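Local atomic coordinates of acetolactate synthase isozyme 1 large subunit (PDB entry 6LPI), a protein that belongs to the thiamine diphosphate-dependent enzyme family as the large subunit of an acetolactate synthase, and holds thiamine diphosphate, magnesium and FAD. Residues B[94-99]-B[132-137]. Residues are numbered along the deposited sequence; the frame is centred on the assembly and turned at random.
Sequences AIADAR and IPITKH
Ala96 and Ile134 bring the two backbones together, their CA atoms 5.0 Å apart, where the helical segment 94-99 meets the irregular segment 132-137; a second close approach follows at Arg99 and Thr135. Ile134 carries the apolar part of the contact with both of its branches. Its CG2 lies against Ala96 CB at 3.8 Å. The other branch turns off toward Ile95: with CG1 set between the backbone N and the carbonyl carbon (chi1 58°), CD1 extends to Ile95 CG2, again at 3.8 Å, and the two isoleucine side chains cross at about a right angle. Ile95 CG2 also meets the methyl CG2 of Thr135, whose hydroxyl OG1 hydrogen-bonds to the backbone O of Ser131. Arg99 covers the next part of the loop. Its CG stands anti to the backbone N (chi1 176°), and a bend at chi2 lets the chain run over the peptide joining Thr135 and Lys136. The guanidinium lies over this backbone, with Thr135 O and Lys136 CA both near the rim of one face; NE is 3.4 Å from Thr135 O, but at a poor angle for a hydrogen bond. NH1 reaches Lys136 CB at 3.4 Å, while the ammonium NZ of Lys136 leads away to the carbonyl of Ile157. Ile95 also packs on Leu105 and Cys107 of strand 105-111, where Ala98 joins it on Leu105. The contact thus joins helix 86-101 to the loop entering edge strand 137-140 in the N-terminal thiamine diphosphate-binding domain, a six-stranded parallel sheet of order 2-1-3-4-6-5 flanked by helices.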
# COMPACT_ATOMS: atom_id res chain seq x y z
N ALA B 94 6.16 -9.02 3.36
CA ALA B 94 6.46 -7.59 3.36
C ALA B 94 6.37 -7.00 1.96
O ALA B 94 5.84 -5.89 1.78
CB ALA B 94 7.86 -7.36 3.89
N ILE B 95 6.90 -7.73 0.96
CA ILE B 95 6.84 -7.26 -0.42
C ILE B 95 5.39 -7.25 -0.95
O ILE B 95 4.94 -6.24 -1.48
CB ILE B 95 7.85 -8.05 -1.30
CG1 ILE B 95 9.22 -7.38 -1.32
CG2 ILE B 95 7.40 -8.12 -2.73
CD1 ILE B 95 9.93 -7.20 -0.05
N ALA B 96 4.63 -8.32 -0.75
CA ALA B 96 3.23 -8.35 -1.20
C ALA B 96 2.40 -7.25 -0.54
O ALA B 96 1.58 -6.58 -1.20
CB ALA B 96 2.62 -9.72 -0.93
N ASP B 97 2.59 -7.05 0.76
CA ASP B 97 1.96 -5.93 1.42
C ASP B 97 2.35 -4.63 0.74
O ASP B 97 1.51 -3.75 0.54
CB ASP B 97 2.32 -5.89 2.90
CG ASP B 97 1.57 -4.79 3.65
OD1 ASP B 97 0.39 -5.01 4.01
OD2 ASP B 97 2.15 -3.70 3.85
N ALA B 98 3.63 -4.48 0.39
CA ALA B 98 4.04 -3.27 -0.33
C ALA B 98 3.29 -3.13 -1.65
O ALA B 98 2.89 -2.02 -2.03
CB ALA B 98 5.54 -3.26 -0.57
N ARG B 99 3.08 -4.25 -2.35
CA ARG B 99 2.40 -4.22 -3.65
C ARG B 99 0.95 -3.75 -3.53
O ARG B 99 0.54 -2.81 -4.21
CB ARG B 99 2.46 -5.60 -4.30
CG ARG B 99 1.69 -5.68 -5.60
CD ARG B 99 2.37 -4.87 -6.65
NE ARG B 99 1.97 -5.34 -7.97
CZ ARG B 99 2.01 -4.60 -9.07
NH1 ARG B 99 2.46 -3.36 -9.02
NH2 ARG B 99 1.62 -5.12 -10.22
N ILE B 132 7.43 -12.77 -9.22
CA ILE B 132 6.59 -12.39 -10.37
C ILE B 132 5.23 -11.83 -9.93
O ILE B 132 4.90 -10.69 -10.28
CB ILE B 132 6.34 -13.56 -11.34
CG1 ILE B 132 7.59 -14.11 -12.02
CG2 ILE B 132 5.43 -13.08 -12.44
CD1 ILE B 132 8.02 -13.37 -13.25
N PRO B 133 4.40 -12.55 -9.16
CA PRO B 133 3.05 -12.05 -8.89
C PRO B 133 2.92 -11.05 -7.75
O PRO B 133 1.80 -10.60 -7.49
CB PRO B 133 2.27 -13.33 -8.56
CG PRO B 133 3.26 -14.23 -7.98
CD PRO B 133 4.60 -13.89 -8.56
N ILE B 134 3.99 -10.63 -7.09
CA ILE B 134 3.86 -9.73 -5.94
C ILE B 134 4.72 -8.49 -6.08
O ILE B 134 4.97 -7.78 -5.10
CB ILE B 134 4.22 -10.44 -4.61
CG1 ILE B 134 5.67 -10.95 -4.68
CG2 ILE B 134 3.21 -11.49 -4.24
CD1 ILE B 134 6.20 -11.61 -3.44
N THR B 135 5.21 -8.22 -7.28
CA THR B 135 6.07 -7.07 -7.45
C THR B 135 5.52 -6.18 -8.55
O THR B 135 4.80 -6.64 -9.43
CB THR B 135 7.47 -7.49 -7.79
OG1 THR B 135 7.40 -8.52 -8.78
CG2 THR B 135 8.09 -8.07 -6.55
N LYS B 136 5.85 -4.89 -8.50
CA LYS B 136 5.60 -4.06 -9.68
C LYS B 136 6.56 -4.42 -10.82
O LYS B 136 6.20 -4.26 -11.99
CB LYS B 136 5.72 -2.57 -9.33
CG LYS B 136 5.39 -1.69 -10.51
CD LYS B 136 5.89 -0.29 -10.37
CE LYS B 136 4.93 0.67 -10.98
NZ LYS B 136 5.42 2.05 -11.04
N HIS B 137 7.77 -4.87 -10.50
CA HIS B 137 8.64 -5.52 -11.48
C HIS B 137 9.79 -6.20 -10.72
O HIS B 137 10.02 -5.89 -9.54
CB HIS B 137 9.19 -4.53 -12.51
CG HIS B 137 9.85 -5.17 -13.67
ND1 HIS B 137 9.41 -6.36 -14.23
CD2 HIS B 137 10.93 -4.80 -14.40
CE1 HIS B 137 10.18 -6.68 -15.26
NE2 HIS B 137 11.11 -5.74 -15.38